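PDB 6TZ0: viral structural protein 4, which binds GTP at a P-loop-like site and probably assists the viral RNA-dependent RNA polymerase in transcription inside the virus particle. Local coordinates for residues M72-V86 with I132-E146. Sequence-based numbering, arbitrary orientation.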
loop_
_atom_site.group_PDB
_atom_site.type_symbol
_atom_site.label_atom_id
_atom_site.label_comp_id
_atom_site.label_asym_id
_atom_site.label_seq_id
_atom_site.Cartn_x
_atom_site.Cartn_y
_atom_site.Cartn_z
ATOM N N MET B 72 -11.884 14.550 -32.490
ATOM C CA MET B 72 -12.396 14.680 -33.850
ATOM C C MET B 72 -13.845 15.151 -33.857
ATOM O O MET B 72 -14.203 16.063 -34.613
ATOM C CB MET B 72 -12.271 13.346 -34.575
ATOM C CG MET B 72 -12.608 13.395 -36.041
ATOM S SD MET B 72 -11.347 14.238 -36.995
ATOM C CE MET B 72 -10.061 12.998 -36.949
ATOM N N TYR B 73 -14.690 14.536 -33.018
ATOM C CA TYR B 73 -16.080 14.968 -32.872
ATOM C C TYR B 73 -16.174 16.405 -32.378
ATOM O O TYR B 73 -17.021 17.176 -32.850
ATOM C CB TYR B 73 -16.831 14.047 -31.907
ATOM C CG TYR B 73 -17.292 12.709 -32.445
ATOM C CD1 TYR B 73 -18.441 12.612 -33.218
ATOM C CD2 TYR B 73 -16.621 11.539 -32.123
ATOM C CE1 TYR B 73 -18.877 11.396 -33.690
ATOM C CE2 TYR B 73 -17.053 10.320 -32.592
ATOM C CZ TYR B 73 -18.180 10.255 -33.372
ATOM O OH TYR B 73 -18.609 9.036 -33.835
ATOM N N ALA B 74 -15.307 16.779 -31.434
ATOM C CA ALA B 74 -15.305 18.136 -30.903
ATOM C C ALA B 74 -14.932 19.151 -31.970
ATOM O O ALA B 74 -15.554 20.214 -32.060
ATOM C CB ALA B 74 -14.346 18.227 -29.718
ATOM N N ASP B 75 -13.944 18.827 -32.809
ATOM C CA ASP B 75 -13.561 19.735 -33.886
ATOM C C ASP B 75 -14.663 19.865 -34.929
ATOM O O ASP B 75 -14.982 20.981 -35.355
ATOM C CB ASP B 75 -12.269 19.261 -34.541
ATOM C CG ASP B 75 -11.083 19.355 -33.615
ATOM O OD1 ASP B 75 -11.120 20.179 -32.681
ATOM O OD2 ASP B 75 -10.106 18.610 -33.828
ATOM N N MET B 76 -15.284 18.742 -35.306
ATOM C CA MET B 76 -16.333 18.759 -36.322
ATOM C C MET B 76 -17.562 19.528 -35.864
ATOM O O MET B 76 -18.194 20.226 -36.662
ATOM C CB MET B 76 -16.719 17.331 -36.680
ATOM C CG MET B 76 -15.659 16.590 -37.428
ATOM S SD MET B 76 -16.000 14.842 -37.504
ATOM C CE MET B 76 -17.447 14.918 -38.504
ATOM N N ILE B 77 -17.923 19.422 -34.588
ATOM C CA ILE B 77 -19.127 20.107 -34.139
ATOM C C ILE B 77 -18.828 21.556 -33.778
ATOM O O ILE B 77 -19.500 22.477 -34.253
ATOM C CB ILE B 77 -19.770 19.354 -32.964
ATOM C CG1 ILE B 77 -20.181 17.952 -33.401
ATOM C CG2 ILE B 77 -20.984 20.102 -32.470
ATOM C CD1 ILE B 77 -20.509 17.041 -32.265
ATOM N N THR B 78 -17.817 21.786 -32.939
ATOM C CA THR B 78 -17.597 23.109 -32.374
ATOM C C THR B 78 -16.814 24.007 -33.322
ATOM O O THR B 78 -17.127 25.193 -33.454
ATOM C CB THR B 78 -16.879 22.965 -31.032
ATOM O OG1 THR B 78 -17.663 22.141 -30.164
ATOM C CG2 THR B 78 -16.683 24.310 -30.367
ATOM N N LEU B 79 -15.800 23.473 -33.995
ATOM C CA LEU B 79 -15.048 24.289 -34.931
ATOM C C LEU B 79 -15.644 24.251 -36.324
ATOM O O LEU B 79 -15.615 25.262 -37.031
ATOM C CB LEU B 79 -13.597 23.821 -34.979
ATOM C CG LEU B 79 -12.816 23.954 -33.680
ATOM C CD1 LEU B 79 -11.466 23.307 -33.832
ATOM C CD2 LEU B 79 -12.660 25.404 -33.308
ATOM N N GLY B 80 -16.195 23.111 -36.724
ATOM C CA GLY B 80 -16.786 22.971 -38.037
ATOM C C GLY B 80 -15.799 22.984 -39.179
ATOM O O GLY B 80 -16.146 23.422 -40.277
ATOM N N ASN B 81 -14.575 22.508 -38.960
ATOM C CA ASN B 81 -13.528 22.619 -39.969
ATOM C C ASN B 81 -13.056 21.284 -40.529
ATOM O O ASN B 81 -11.989 21.238 -41.152
ATOM C CB ASN B 81 -12.327 23.389 -39.412
ATOM C CG ASN B 81 -11.733 22.756 -38.164
ATOM O OD1 ASN B 81 -12.197 21.735 -37.674
ATOM N ND2 ASN B 81 -10.679 23.368 -37.654
ATOM N N THR B 82 -13.794 20.200 -40.324
ATOM C CA THR B 82 -13.301 18.879 -40.682
ATOM C C THR B 82 -14.325 18.160 -41.544
ATOM O O THR B 82 -15.497 18.070 -41.173
ATOM C CB THR B 82 -12.989 18.060 -39.432
ATOM O OG1 THR B 82 -12.056 18.775 -38.613
ATOM C CG2 THR B 82 -12.390 16.720 -39.804
ATOM N N LYS B 83 -13.881 17.660 -42.693
ATOM C CA LYS B 83 -14.693 16.827 -43.568
ATOM C C LYS B 83 -14.054 15.450 -43.654
ATOM O O LYS B 83 -12.888 15.328 -44.037
ATOM C CB LYS B 83 -14.810 17.441 -44.962
ATOM C CG LYS B 83 -15.589 18.734 -45.018
ATOM C CD LYS B 83 -15.633 19.270 -46.434
ATOM C CE LYS B 83 -16.369 20.596 -46.498
ATOM N NZ LYS B 83 -16.377 21.154 -47.879
ATOM N N VAL B 84 -14.810 14.419 -43.295
ATOM C CA VAL B 84 -14.363 13.037 -43.417
ATOM C C VAL B 84 -15.194 12.394 -44.514
ATOM O O VAL B 84 -16.427 12.358 -44.426
ATOM C CB VAL B 84 -14.497 12.270 -42.093
ATOM C CG1 VAL B 84 -13.984 10.858 -42.250
ATOM C CG2 VAL B 84 -13.751 12.981 -40.981
ATOM N N THR B 85 -14.529 11.903 -45.556
ATOM C CA THR B 85 -15.210 11.460 -46.763
ATOM C C THR B 85 -14.543 10.198 -47.287
ATOM O O THR B 85 -13.317 10.143 -47.395
ATOM C CB THR B 85 -15.189 12.565 -47.829
ATOM O OG1 THR B 85 -15.849 13.726 -47.318
ATOM C CG2 THR B 85 -15.892 12.125 -49.100
ATOM N N VAL B 86 -15.349 9.187 -47.599
ATOM C CA VAL B 86 -14.838 7.949 -48.181
ATOM C C VAL B 86 -14.603 8.167 -49.668
ATOM O O VAL B 86 -15.521 8.543 -50.404
ATOM C CB VAL B 86 -15.804 6.783 -47.941
ATOM C CG1 VAL B 86 -15.310 5.542 -48.662
ATOM C CG2 VAL B 86 -15.945 6.513 -46.457
ATOM N N ILE B 132 -12.720 1.821 -43.510
ATOM C CA ILE B 132 -13.998 2.509 -43.628
ATOM C C ILE B 132 -14.843 2.234 -42.389
ATOM O O ILE B 132 -15.646 3.078 -41.967
ATOM C CB ILE B 132 -14.693 2.065 -44.932
ATOM C CG1 ILE B 132 -13.788 2.348 -46.128
ATOM C CG2 ILE B 132 -16.015 2.784 -45.148
ATOM C CD1 ILE B 132 -14.261 1.717 -47.407
ATOM N N VAL B 133 -14.637 1.075 -41.759
ATOM C CA VAL B 133 -15.435 0.677 -40.603
ATOM C C VAL B 133 -15.076 1.518 -39.380
ATOM O O VAL B 133 -15.950 1.903 -38.595
ATOM C CB VAL B 133 -15.241 -0.829 -40.346
ATOM C CG1 VAL B 133 -16.045 -1.300 -39.140
ATOM C CG2 VAL B 133 -15.619 -1.620 -41.584
ATOM N N THR B 134 -13.793 1.841 -39.215
ATOM C CA THR B 134 -13.372 2.648 -38.078
ATOM C C THR B 134 -13.794 4.107 -38.203
ATOM O O THR B 134 -13.900 4.797 -37.185
ATOM C CB THR B 134 -11.854 2.567 -37.909
ATOM O OG1 THR B 134 -11.218 3.034 -39.103
ATOM C CG2 THR B 134 -11.419 1.136 -37.637
ATOM N N TYR B 135 -14.045 4.588 -39.422
ATOM C CA TYR B 135 -14.393 5.979 -39.675
ATOM C C TYR B 135 -15.806 6.148 -40.214
ATOM O O TYR B 135 -16.108 7.187 -40.800
ATOM C CB TYR B 135 -13.402 6.605 -40.655
ATOM C CG TYR B 135 -12.041 6.894 -40.087
ATOM C CD1 TYR B 135 -11.814 8.038 -39.340
ATOM C CD2 TYR B 135 -10.977 6.033 -40.309
ATOM C CE1 TYR B 135 -10.569 8.315 -38.822
ATOM C CE2 TYR B 135 -9.724 6.299 -39.791
ATOM C CZ TYR B 135 -9.529 7.444 -39.048
ATOM O OH TYR B 135 -8.285 7.717 -38.532
ATOM N N LYS B 136 -16.674 5.155 -40.034
ATOM C CA LYS B 136 -18.013 5.226 -40.613
ATOM C C LYS B 136 -18.877 6.258 -39.896
ATOM O O LYS B 136 -19.597 7.040 -40.540
ATOM C CB LYS B 136 -18.665 3.849 -40.560
ATOM C CG LYS B 136 -20.051 3.792 -41.158
ATOM C CD LYS B 136 -20.573 2.374 -41.149
ATOM C CE LYS B 136 -20.918 1.936 -39.738
ATOM N NZ LYS B 136 -21.524 0.579 -39.715
ATOM N N ALA B 137 -18.801 6.282 -38.565
ATOM C CA ALA B 137 -19.574 7.228 -37.771
ATOM C C ALA B 137 -19.126 8.661 -38.017
ATOM O O ALA B 137 -19.953 9.582 -38.052
ATOM C CB ALA B 137 -19.448 6.874 -36.295
ATOM N N LEU B 138 -17.822 8.865 -38.205
ATOM C CA LEU B 138 -17.314 10.192 -38.514
ATOM C C LEU B 138 -17.740 10.652 -39.902
ATOM O O LEU B 138 -17.984 11.844 -40.095
ATOM C CB LEU B 138 -15.794 10.218 -38.376
ATOM C CG LEU B 138 -15.257 10.065 -36.953
ATOM C CD1 LEU B 138 -13.752 9.955 -36.954
ATOM C CD2 LEU B 138 -15.698 11.217 -36.079
ATOM N N THR B 139 -17.868 9.735 -40.867
ATOM C CA THR B 139 -18.405 10.116 -42.170
ATOM C C THR B 139 -19.873 10.502 -42.080
ATOM O O THR B 139 -20.314 11.434 -42.762
ATOM C CB THR B 139 -18.237 8.991 -43.188
ATOM O OG1 THR B 139 -18.806 7.780 -42.675
ATOM C CG2 THR B 139 -16.789 8.791 -43.549
ATOM N N GLU B 140 -20.644 9.790 -41.257
ATOM C CA GLU B 140 -22.055 10.128 -41.088
ATOM C C GLU B 140 -22.229 11.494 -40.426
ATOM O O GLU B 140 -23.032 12.324 -40.886
ATOM C CB GLU B 140 -22.738 9.027 -40.281
ATOM C CG GLU B 140 -24.222 9.187 -40.105
ATOM C CD GLU B 140 -24.834 8.007 -39.386
ATOM O OE1 GLU B 140 -24.085 7.062 -39.061
ATOM O OE2 GLU B 140 -26.056 8.021 -39.137
ATOM N N MET B 141 -21.448 11.761 -39.374
ATOM C CA MET B 141 -21.461 13.074 -38.738
ATOM C C MET B 141 -20.952 14.165 -39.675
ATOM O O MET B 141 -21.451 15.295 -39.636
ATOM C CB MET B 141 -20.631 13.028 -37.453
ATOM C CG MET B 141 -20.621 14.323 -36.656
ATOM S SD MET B 141 -22.209 14.778 -35.957
ATOM C CE MET B 141 -22.236 13.712 -34.532
ATOM N N SER B 142 -20.004 13.834 -40.556
ATOM C CA SER B 142 -19.490 14.808 -41.511
ATOM C C SER B 142 -20.535 15.182 -42.547
ATOM O O SER B 142 -20.691 16.364 -42.868
ATOM C CB SER B 142 -18.240 14.252 -42.182
ATOM O OG SER B 142 -17.742 15.159 -43.143
ATOM N N THR B 143 -21.272 14.198 -43.069
ATOM C CA THR B 143 -22.328 14.516 -44.022
ATOM C C THR B 143 -23.483 15.245 -43.359
ATOM O O THR B 143 -24.199 15.994 -44.029
ATOM C CB THR B 143 -22.838 13.256 -44.721
ATOM O OG1 THR B 143 -23.360 12.341 -43.753
ATOM C CG2 THR B 143 -21.726 12.593 -45.501
ATOM N N LEU B 144 -23.691 15.046 -42.055
ATOM C CA LEU B 144 -24.738 15.822 -41.395
ATOM C C LEU B 144 -24.314 17.269 -41.154
ATOM O O LEU B 144 -25.102 18.191 -41.382
ATOM C CB LEU B 144 -25.168 15.138 -40.096
ATOM C CG LEU B 144 -26.253 15.817 -39.257
ATOM C CD1 LEU B 144 -27.263 14.834 -38.802
ATOM C CD2 LEU B 144 -25.616 16.369 -38.016
ATOM N N ILE B 145 -23.077 17.492 -40.704
ATOM C CA ILE B 145 -22.633 18.851 -40.394
ATOM C C ILE B 145 -22.356 19.647 -41.668
ATOM O O ILE B 145 -22.587 20.862 -41.704
ATOM C CB ILE B 145 -21.421 18.791 -39.439
ATOM C CG1 ILE B 145 -21.863 18.252 -38.085
ATOM C CG2 ILE B 145 -20.765 20.144 -39.205
ATOM C CD1 ILE B 145 -20.732 18.006 -37.138
ATOM N N GLU B 146 -21.926 18.978 -42.744
ATOM C CA GLU B 146 -21.651 19.657 -44.008
ATOM C C GLU B 146 -22.906 20.264 -44.616
ATOM O O GLU B 146 -22.847 21.341 -45.218
ATOM C CB GLU B 146 -21.018 18.669 -44.985
ATOM C CG GLU B 146 -20.570 19.269 -46.295
ATOM C CD GLU B 146 -19.979 18.239 -47.226
ATOM O OE1 GLU B 146 -19.955 17.048 -46.853
ATOM O OE2 GLU B 146 -19.542 18.618 -48.332
#
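M76 is a knob of helix 72-79 set in a hole of helix 136-146 formed by L138, M141, S142 and I145. Its chain runs extended through chi2 and bends at its last torsion, which brings M76 CE to 3.7 Å from M141 CG, beside the backbone of L138 and S142. L138 fills the neighbouring hollow, between M72, Y73 and the sulfur of M76: L138 CD2 lies over the Y73 ring face, 3.8 Å from the centroid and 10° off the normal, a CH-pi contact, while its CD1 meets M72 CG. M141 CE approaches the edge of the same ring. I145 CD1 packs against I77 CG1 at 3.8 Å. The axes of segments 72-79 and 136-146 are nearly parallel (7°), with a closest approach of 10.4 Å. After G80 the chain returns, extended, along helix 136-146, away from the GTP site; V84 CG1 touches T139 CG2 at 3.7 Å and V86 CG2 spans T139 and I132. One hydrogen bond pins this return: V84 N donates to S142 OG (3.0 Å, 152°). K83 NZ and E146 OE2, 4.1 Å apart, probably attract only weakly; the packing of M76, L138, I145 and V84 implies mainly apolar cohesion, with S142 anchoring the returning backbone.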